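Local atomic coordinates of tautomerase (Advenella mimigardefordensis DPN7, PDB entry 6VVW), a protein that belongs to the tautomerase superfamily, related to MIF, and forms a trimer whose subunits each contain two beta-alpha-beta units. Residues 26-31 with 37-42; 51-54 with 58-61; 79-84 with 101-106. All coordinates share one frame; numbering follows the deposited sequence.

Contact 1 of 3, residues 26-31 with 37-42; sequences KVIEQT and PSIRIS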
loop_
_atom_site.group_PDB
_atom_site.type_symbol
_atom_site.label_atom_id
_atom_site.label_comp_id
_atom_site.label_asym_id
_atom_site.label_seq_id
_atom_site.Cartn_x
_atom_site.Cartn_y
_atom_site.Cartn_z
ATOM N N LYS A 26 -10.930 9.226 -15.652
ATOM C CA LYS A 26 -11.974 10.176 -16.023
ATOM C C LYS A 26 -12.947 10.438 -14.874
ATOM O O LYS A 26 -13.522 11.532 -14.779
ATOM C CB LYS A 26 -12.714 9.663 -17.258
ATOM C CG LYS A 26 -13.521 10.717 -17.995
ATOM C CD LYS A 26 -12.793 11.287 -19.214
ATOM C CE LYS A 26 -13.798 12.028 -20.123
ATOM N NZ LYS A 26 -13.231 12.525 -21.418
ATOM N N VAL A 27 -13.131 9.458 -13.988
ATOM C CA VAL A 27 -13.995 9.624 -12.827
ATOM C C VAL A 27 -13.242 10.321 -11.707
ATOM O O VAL A 27 -13.863 10.998 -10.868
ATOM C CB VAL A 27 -14.556 8.263 -12.364
ATOM C CG1 VAL A 27 -14.872 8.247 -10.885
ATOM C CG2 VAL A 27 -15.807 7.912 -13.123
ATOM N N ILE A 28 -11.910 10.223 -11.694
ATOM C CA ILE A 28 -11.157 10.930 -10.672
ATOM C C ILE A 28 -11.131 12.425 -10.968
ATOM O O ILE A 28 -11.258 13.247 -10.054
ATOM C CB ILE A 28 -9.755 10.340 -10.517
ATOM C CG1 ILE A 28 -9.870 8.985 -9.842
ATOM C CG2 ILE A 28 -8.963 11.205 -9.616
ATOM C CD1 ILE A 28 -8.580 8.416 -9.437
ATOM N N GLU A 29 -11.011 12.811 -12.238
ATOM C CA GLU A 29 -11.334 14.188 -12.582
ATOM C C GLU A 29 -12.781 14.490 -12.229
ATOM O O GLU A 29 -13.080 15.430 -11.487
ATOM C CB GLU A 29 -11.154 14.460 -14.065
ATOM C CG GLU A 29 -10.121 13.703 -14.816
ATOM C CD GLU A 29 -10.448 13.749 -16.296
ATOM O OE1 GLU A 29 -11.472 13.148 -16.680
ATOM O OE2 GLU A 29 -9.732 14.450 -17.058
ATOM N N GLN A 30 -13.700 13.694 -12.770
ATOM C CA GLN A 30 -15.130 13.927 -12.623
ATOM C C GLN A 30 -15.533 14.066 -11.164
ATOM O O GLN A 30 -16.660 14.474 -10.860
ATOM C CB GLN A 30 -15.915 12.789 -13.274
ATOM C CG GLN A 30 -16.318 13.047 -14.709
ATOM C CD GLN A 30 -17.359 12.072 -15.173
ATOM O OE1 GLN A 30 -17.630 11.077 -14.508
ATOM N NE2 GLN A 30 -17.977 12.360 -16.302
ATOM N N THR A 31 -14.616 13.723 -10.260
ATOM C CA THR A 31 -14.814 13.785 -8.813
ATOM C C THR A 31 -14.088 14.968 -8.189
ATOM O O THR A 31 -13.452 14.825 -7.143
ATOM C CB THR A 31 -14.352 12.485 -8.183
ATOM O OG1 THR A 31 -13.184 12.042 -8.888
ATOM C CG2 THR A 31 -15.464 11.431 -8.266
ATOM N N PRO A 37 -2.771 15.847 -14.480
ATOM C CA PRO A 37 -1.392 15.424 -14.176
ATOM C C PRO A 37 -1.154 14.957 -12.756
ATOM O O PRO A 37 -0.108 14.372 -12.456
ATOM C CB PRO A 37 -0.572 16.686 -14.455
ATOM C CG PRO A 37 -1.399 17.487 -15.374
ATOM C CD PRO A 37 -2.809 17.222 -15.005
ATOM N N SER A 38 -2.118 15.224 -11.878
ATOM C CA SER A 38 -2.012 14.863 -10.471
ATOM C C SER A 38 -2.410 13.421 -10.217
ATOM O O SER A 38 -1.901 12.787 -9.286
ATOM C CB SER A 38 -2.905 15.788 -9.656
ATOM O OG SER A 38 -4.121 16.012 -10.358
ATOM N N ILE A 39 -3.289 12.908 -10.994
ATOM C CA ILE A 39 -3.826 11.584 -10.761
ATOM C C ILE A 39 -2.928 10.566 -11.421
ATOM O O ILE A 39 -2.364 10.811 -12.488
ATOM C CB ILE A 39 -5.254 11.480 -11.309
ATOM C CG1 ILE A 39 -6.052 12.727 -10.910
ATOM C CG2 ILE A 39 -5.882 10.184 -10.839
ATOM C CD1 ILE A 39 -7.121 13.137 -11.905
ATOM N N ARG A 40 -2.778 9.424 -10.769
ATOM C CA ARG A 40 -2.301 8.219 -11.411
ATOM C C ARG A 40 -3.105 7.067 -10.846
ATOM O O ARG A 40 -3.773 7.198 -9.821
ATOM C CB ARG A 40 -0.788 8.002 -11.209
ATOM C CG ARG A 40 -0.218 8.642 -9.967
ATOM C CD ARG A 40 1.256 8.332 -9.773
ATOM N NE ARG A 40 2.098 9.243 -10.542
ATOM C CZ ARG A 40 3.427 9.180 -10.620
ATOM N NH1 ARG A 40 4.121 8.238 -9.993
ATOM N NH2 ARG A 40 4.070 10.062 -11.361
ATOM N N ILE A 41 -3.087 5.944 -11.548
ATOM C CA ILE A 41 -3.783 4.751 -11.086
ATOM C C ILE A 41 -2.950 3.561 -11.487
ATOM O O ILE A 41 -2.486 3.482 -12.627
ATOM C CB ILE A 41 -5.194 4.630 -11.684
ATOM C CG1 ILE A 41 -6.092 5.738 -11.151
ATOM C CG2 ILE A 41 -5.772 3.286 -11.343
ATOM C CD1 ILE A 41 -7.271 6.050 -12.021
ATOM N N SER A 42 -2.763 2.627 -10.567
ATOM C CA SER A 42 -1.970 1.437 -10.829
ATOM C C SER A 42 -2.797 0.208 -10.502
ATOM O O SER A 42 -3.320 0.096 -9.392
ATOM C CB SER A 42 -0.703 1.451 -9.993
ATOM O OG SER A 42 -0.894 0.749 -8.779
#

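Contact 2 of 3, residues 51-54 with 58-61; sequences SIVA and GAEF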
loop_
_atom_site.group_PDB
_atom_site.type_symbol
_atom_site.label_atom_id
_atom_site.label_comp_id
_atom_site.label_asym_id
_atom_site.label_seq_id
_atom_site.Cartn_x
_atom_site.Cartn_y
_atom_site.Cartn_z
ATOM N N SER A 51 -5.269 -14.602 -2.173
ATOM C CA SER A 51 -6.157 -13.672 -1.482
ATOM C C SER A 51 -7.314 -14.431 -0.847
ATOM O O SER A 51 -7.566 -15.586 -1.178
ATOM C CB SER A 51 -6.711 -12.616 -2.426
ATOM O OG SER A 51 -7.814 -13.153 -3.130
ATOM N N ILE A 52 -8.024 -13.757 0.078
ATOM C CA ILE A 52 -9.183 -14.291 0.801
ATOM C C ILE A 52 -10.179 -13.190 1.138
ATOM O O ILE A 52 -9.834 -12.254 1.859
ATOM C CB ILE A 52 -8.803 -14.952 2.135
ATOM C CG1 ILE A 52 -7.603 -15.869 2.038
ATOM C CG2 ILE A 52 -9.983 -15.698 2.700
ATOM C CD1 ILE A 52 -7.543 -16.804 3.209
ATOM N N VAL A 53 -11.434 -13.323 0.713
ATOM C CA VAL A 53 -12.518 -12.443 1.143
ATOM C C VAL A 53 -13.452 -13.249 2.025
ATOM O O VAL A 53 -13.757 -14.406 1.716
ATOM C CB VAL A 53 -13.280 -11.827 -0.044
ATOM C CG1 VAL A 53 -14.730 -11.499 0.336
ATOM C CG2 VAL A 53 -12.568 -10.582 -0.512
ATOM N N ALA A 54 -13.924 -12.628 3.112
ATOM C CA ALA A 54 -14.460 -13.368 4.242
ATOM C C ALA A 54 -13.403 -14.401 4.582
ATOM O O ALA A 54 -12.209 -14.085 4.600
ATOM C CB ALA A 54 -15.825 -13.997 3.927
ATOM N N GLY A 58 -9.593 -17.569 -2.593
ATOM C CA GLY A 58 -10.236 -17.371 -3.870
ATOM C C GLY A 58 -11.640 -16.851 -3.678
ATOM O O GLY A 58 -12.592 -17.626 -3.518
ATOM N N ALA A 59 -11.759 -15.527 -3.649
ATOM C CA ALA A 59 -13.045 -14.839 -3.723
ATOM C C ALA A 59 -12.801 -13.510 -4.418
ATOM O O ALA A 59 -11.937 -12.748 -3.985
ATOM C CB ALA A 59 -13.647 -14.636 -2.334
ATOM N N GLU A 60 -13.513 -13.254 -5.514
ATOM C CA GLU A 60 -13.188 -12.097 -6.326
ATOM C C GLU A 60 -13.221 -10.843 -5.471
ATOM O O GLU A 60 -14.019 -10.730 -4.539
ATOM C CB GLU A 60 -14.154 -11.987 -7.490
ATOM C CG GLU A 60 -14.386 -13.320 -8.186
ATOM C CD GLU A 60 -14.761 -13.163 -9.633
ATOM O OE1 GLU A 60 -14.570 -12.058 -10.185
ATOM O OE2 GLU A 60 -15.248 -14.144 -10.232
ATOM N N PHE A 61 -12.327 -9.907 -5.763
ATOM C CA PHE A 61 -12.187 -8.785 -4.859
ATOM C C PHE A 61 -11.490 -7.641 -5.556
ATOM O O PHE A 61 -10.730 -7.829 -6.506
ATOM C CB PHE A 61 -11.390 -9.163 -3.624
ATOM C CG PHE A 61 -9.942 -8.958 -3.796
ATOM C CD1 PHE A 61 -9.191 -9.879 -4.490
ATOM C CD2 PHE A 61 -9.324 -7.834 -3.288
ATOM C CE1 PHE A 61 -7.844 -9.697 -4.669
ATOM C CE2 PHE A 61 -7.984 -7.642 -3.468
ATOM C CZ PHE A 61 -7.233 -8.584 -4.157
#

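Contact 3 of 3, residues 79-84 with 101-106; sequences NFLAAI and TMLIDI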
loop_
_atom_site.group_PDB
_atom_site.type_symbol
_atom_site.label_atom_id
_atom_site.label_comp_id
_atom_site.label_asym_id
_atom_site.label_seq_id
_atom_site.Cartn_x
_atom_site.Cartn_y
_atom_site.Cartn_z
ATOM N N ASN A 79 -18.273 10.914 -2.762
ATOM C CA ASN A 79 -18.696 10.843 -4.144
ATOM C C ASN A 79 -17.759 9.972 -4.960
ATOM O O ASN A 79 -18.227 9.121 -5.733
ATOM C CB ASN A 79 -18.794 12.249 -4.732
ATOM C CG ASN A 79 -20.098 12.930 -4.376
ATOM O OD1 ASN A 79 -20.739 12.586 -3.379
ATOM N ND2 ASN A 79 -20.514 13.889 -5.196
ATOM N N PHE A 80 -16.449 10.179 -4.787
ATOM C CA PHE A 80 -15.440 9.238 -5.253
ATOM C C PHE A 80 -15.891 7.810 -5.044
ATOM O O PHE A 80 -15.943 7.009 -5.979
ATOM C CB PHE A 80 -14.135 9.416 -4.493
ATOM C CG PHE A 80 -13.313 10.564 -4.928
ATOM C CD1 PHE A 80 -13.656 11.849 -4.570
ATOM C CD2 PHE A 80 -12.157 10.361 -5.630
ATOM C CE1 PHE A 80 -12.869 12.910 -4.933
ATOM C CE2 PHE A 80 -11.366 11.420 -6.001
ATOM C CZ PHE A 80 -11.720 12.699 -5.657
ATOM N N LEU A 81 -16.186 7.480 -3.788
ATOM C CA LEU A 81 -16.474 6.096 -3.437
ATOM C C LEU A 81 -17.606 5.520 -4.278
ATOM O O LEU A 81 -17.529 4.374 -4.741
ATOM C CB LEU A 81 -16.797 6.010 -1.945
ATOM C CG LEU A 81 -15.709 6.677 -1.113
ATOM C CD1 LEU A 81 -15.948 6.552 0.387
ATOM C CD2 LEU A 81 -14.396 6.067 -1.502
ATOM N N ALA A 82 -18.654 6.310 -4.510
ATOM C CA ALA A 82 -19.833 5.804 -5.205
ATOM C C ALA A 82 -19.587 5.670 -6.704
ATOM O O ALA A 82 -19.953 4.658 -7.318
ATOM C CB ALA A 82 -21.017 6.727 -4.931
ATOM N N ALA A 83 -18.965 6.678 -7.320
ATOM C CA ALA A 83 -18.719 6.566 -8.753
ATOM C C ALA A 83 -17.615 5.567 -9.061
ATOM O O ALA A 83 -17.601 4.989 -10.146
ATOM C CB ALA A 83 -18.365 7.921 -9.346
ATOM N N ILE A 84 -16.687 5.353 -8.130
ATOM C CA ILE A 84 -15.522 4.508 -8.372
ATOM C C ILE A 84 -15.856 3.050 -8.120
ATOM O O ILE A 84 -15.326 2.154 -8.799
ATOM C CB ILE A 84 -14.344 4.985 -7.505
ATOM C CG1 ILE A 84 -13.546 6.070 -8.213
ATOM C CG2 ILE A 84 -13.428 3.865 -7.159
ATOM C CD1 ILE A 84 -12.772 6.961 -7.259
ATOM N N THR A 101 -12.607 0.407 -0.836
ATOM C CA THR A 101 -11.806 1.592 -1.069
ATOM C C THR A 101 -11.359 2.174 0.260
ATOM O O THR A 101 -11.927 1.896 1.315
ATOM C CB THR A 101 -12.593 2.615 -1.868
ATOM O OG1 THR A 101 -13.315 1.916 -2.879
ATOM C CG2 THR A 101 -11.675 3.600 -2.533
ATOM N N MET A 102 -10.320 2.984 0.192
ATOM C CA MET A 102 -9.593 3.400 1.379
ATOM C C MET A 102 -9.023 4.777 1.060
ATOM O O MET A 102 -8.034 4.884 0.330
ATOM C CB MET A 102 -8.496 2.399 1.713
ATOM C CG MET A 102 -8.963 1.065 2.270
ATOM S SD MET A 102 -9.556 -0.076 1.027
ATOM C CE MET A 102 -8.154 0.036 -0.074
ATOM N N LEU A 103 -9.684 5.821 1.560
ATOM C CA LEU A 103 -9.355 7.194 1.202
ATOM C C LEU A 103 -8.373 7.751 2.215
ATOM O O LEU A 103 -8.648 7.757 3.422
ATOM C CB LEU A 103 -10.608 8.050 1.149
ATOM C CG LEU A 103 -11.652 7.498 0.206
ATOM C CD1 LEU A 103 -12.705 8.536 0.087
ATOM C CD2 LEU A 103 -11.001 7.236 -1.128
ATOM N N ILE A 104 -7.215 8.176 1.726
ATOM C CA ILE A 104 -6.086 8.540 2.566
ATOM C C ILE A 104 -5.707 9.952 2.180
ATOM O O ILE A 104 -5.175 10.180 1.086
ATOM C CB ILE A 104 -4.901 7.586 2.389
ATOM C CG1 ILE A 104 -5.394 6.169 2.127
ATOM C CG2 ILE A 104 -4.022 7.623 3.611
ATOM C CD1 ILE A 104 -4.654 5.115 2.887
ATOM N N ASP A 105 -5.978 10.899 3.067
ATOM C CA ASP A 105 -5.754 12.306 2.782
ATOM C C ASP A 105 -4.416 12.712 3.358
ATOM O O ASP A 105 -4.225 12.679 4.578
ATOM C CB ASP A 105 -6.896 13.165 3.324
ATOM C CG ASP A 105 -8.130 13.026 2.482
ATOM O OD1 ASP A 105 -8.728 11.929 2.542
ATOM O OD2 ASP A 105 -8.463 13.952 1.708
ATOM N N ILE A 106 -3.491 13.084 2.459
ATOM C CA ILE A 106 -2.104 13.417 2.751
ATOM C C ILE A 106 -1.953 14.931 2.822
ATOM O O ILE A 106 -2.638 15.701 2.130
ATOM C CB ILE A 106 -1.138 12.817 1.700
ATOM C CG1 ILE A 106 0.088 12.220 2.372
ATOM C CG2 ILE A 106 -0.663 13.882 0.696
ATOM C CD1 ILE A 106 1.314 12.200 1.466
#

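Contact 1 of 3, residues 26-31 with 37-42
Ile28, near the C-terminal end of helix 16-30, packs onto Ile39, just before strand 40-43, and Ile41 within it, closing the first beta-alpha-beta unit of the tautomerase fold (strand 3-8, helix 16-30, strand 40-43). The tight part is purely aliphatic. Ile28 and Ile39 lie alongside with their side chains running opposite ways, and the methyls CG2 of Ile28 and CG2 of Ile39 stand 3.5 Å apart, closer than ordinary van der Waals packing. In Ile28, chi1 of -72° sets CG1 beside the backbone N and leaves CG2 opposite that N, facing the flank of Ile39, where it also meets Ile39 CD1. The other branch of Ile28 runs on along the strand: its CD1 touches Ile39 CG2 at 3.5 Å and then meets Ile41 CD1 tip to tip at 3.7 Å. Alternation along this extended stretch brings Ile39 and Ile41 to the helix while Arg40 between them points away. Arg40 NH2 bonds to the carbonyl O of Cys98 of a second subunit, whose strand extends the sheet by antiparallel pairing with residues 40-42. Pro2 and Leu4 also pack on Ile28, so the isoleucine cluster is buried against the neighbouring strand as well.

The contact loosens toward Glu29, which is partly exposed. Here the carboxylate takes no part; the helix lays its backbone and the first carbons of the side chain beside the end of Ile39. Glu29 CG remains 4.2 Å from Ile39 CD1, a slack approach beside the isoleucine pairs. At this margin the nearest approach is to the backbone: Ile39 CD1 lies 3.9 Å from the amide nitrogen Glu29 N.

Contact 2 of 3, residues 51-54 with 58-61
Val53 meets Ala59 and Phe61 where the chain leaving the beta hairpin of strands 51-53 and 56-57 folds back beside the first strand on its way to strand 62-69. In the first shell, Val53 CB sits 3.6 Å from Ala59 CB. The valine's CG2 branch, anti to its own carbonyl carbon, crosses to Phe61 CB at the same distance of 3.6 Å. Beside these apolar pairs, Ser51 OG approaches the phenylalanine ring obliquely and lies 3.8 Å from Phe61 CE1, with Ser51 CB close to the same ring carbon. Phe61 CG stands between its backbone N and carbonyl carbon (chi1 89°), which swings the ring to Ser51 while CB stays against Val53.

Farther out, Ile46 packs on both Ser51 and Phe61, and the Glu60 carboxylate forms a salt bridge with Arg12. A third subunit continues the sheet by antiparallel pairing with residues 51-53, and its Arg40 packs on Val53 and Phe61.

The backbone that positions these side chains is tied across the segments by one bond, at Gly58, whose positive phi is a conformation that glycine accepts readily. Gly58 N donates to Ser51 O over 3.2 Å; the bond is bent, with 145° at the hydrogen, and the donor is tilted 30° from the carbonyl plane.

Contact 3 of 3, residues 79-84 with 101-106
Leu81 carries the apolar contact between helix 74-92 and strand 99-106, with Leu103 as its main partner and Thr101 beside it. The two leucines meet end to end through their branched tips. Leu81 CD2 comes within 3.4 Å of Leu103 CD1, tighter than usual carbon packing, and also lies 3.5 Å from Leu103 CG and 3.6 Å from Leu103 CD2, so this one methyl nestles against the whole branched end. Leu81 holds CG anti to its carbonyl carbon (chi1 -52°), and from there the side chain extends from the helix to the strand.

A second apolar touch involves Thr101, two residues earlier on the same side of the strand. Its methyl CG2 lies 3.8 Å from Leu81 CD2, and its CB is nearly as close at 3.9 Å. Thr101 therefore uses its carbon side here, with CG2 anti to the backbone N.

Backbone hydrogen bonds hold each element. Within the helix, Ala83 N bonds to Asn79 O and Ile84 N to Phe80 O; in the sheet, Met102 and Ile104 both bond to Ala66 of strand 62-69. Thr101 and Met102 also pair in an antiparallel ladder with a third subunit, which adds Gly116 against Leu81 and His110 against Leu103. The contact joins the helix to the following strand in the second beta-alpha-beta unit (62-69, 74-92, 99-106) of the tautomerase fold.

Contacts 1 and 3 are buried helix-on-strand packings in successive beta-alpha-beta units, and they serve the two outermost strands of the same four-stranded sheet within the chain. Their centres lie about 11 Å apart, and the helices meet directly: Val27 of contact 1 packs on Ala83 and Ile84 of contact 3. Both depend on aliphatic side chains across the interface. Contact 2 stands apart, partly buried in a peripheral hairpin about 26 Å from contact 1 and 21 Å from contact 3 between centres. Of the three, it alone has a backbone hydrogen bond and an aromatic ring in contact across its two segments. In all three, the strand segment also pairs with a strand of another subunit.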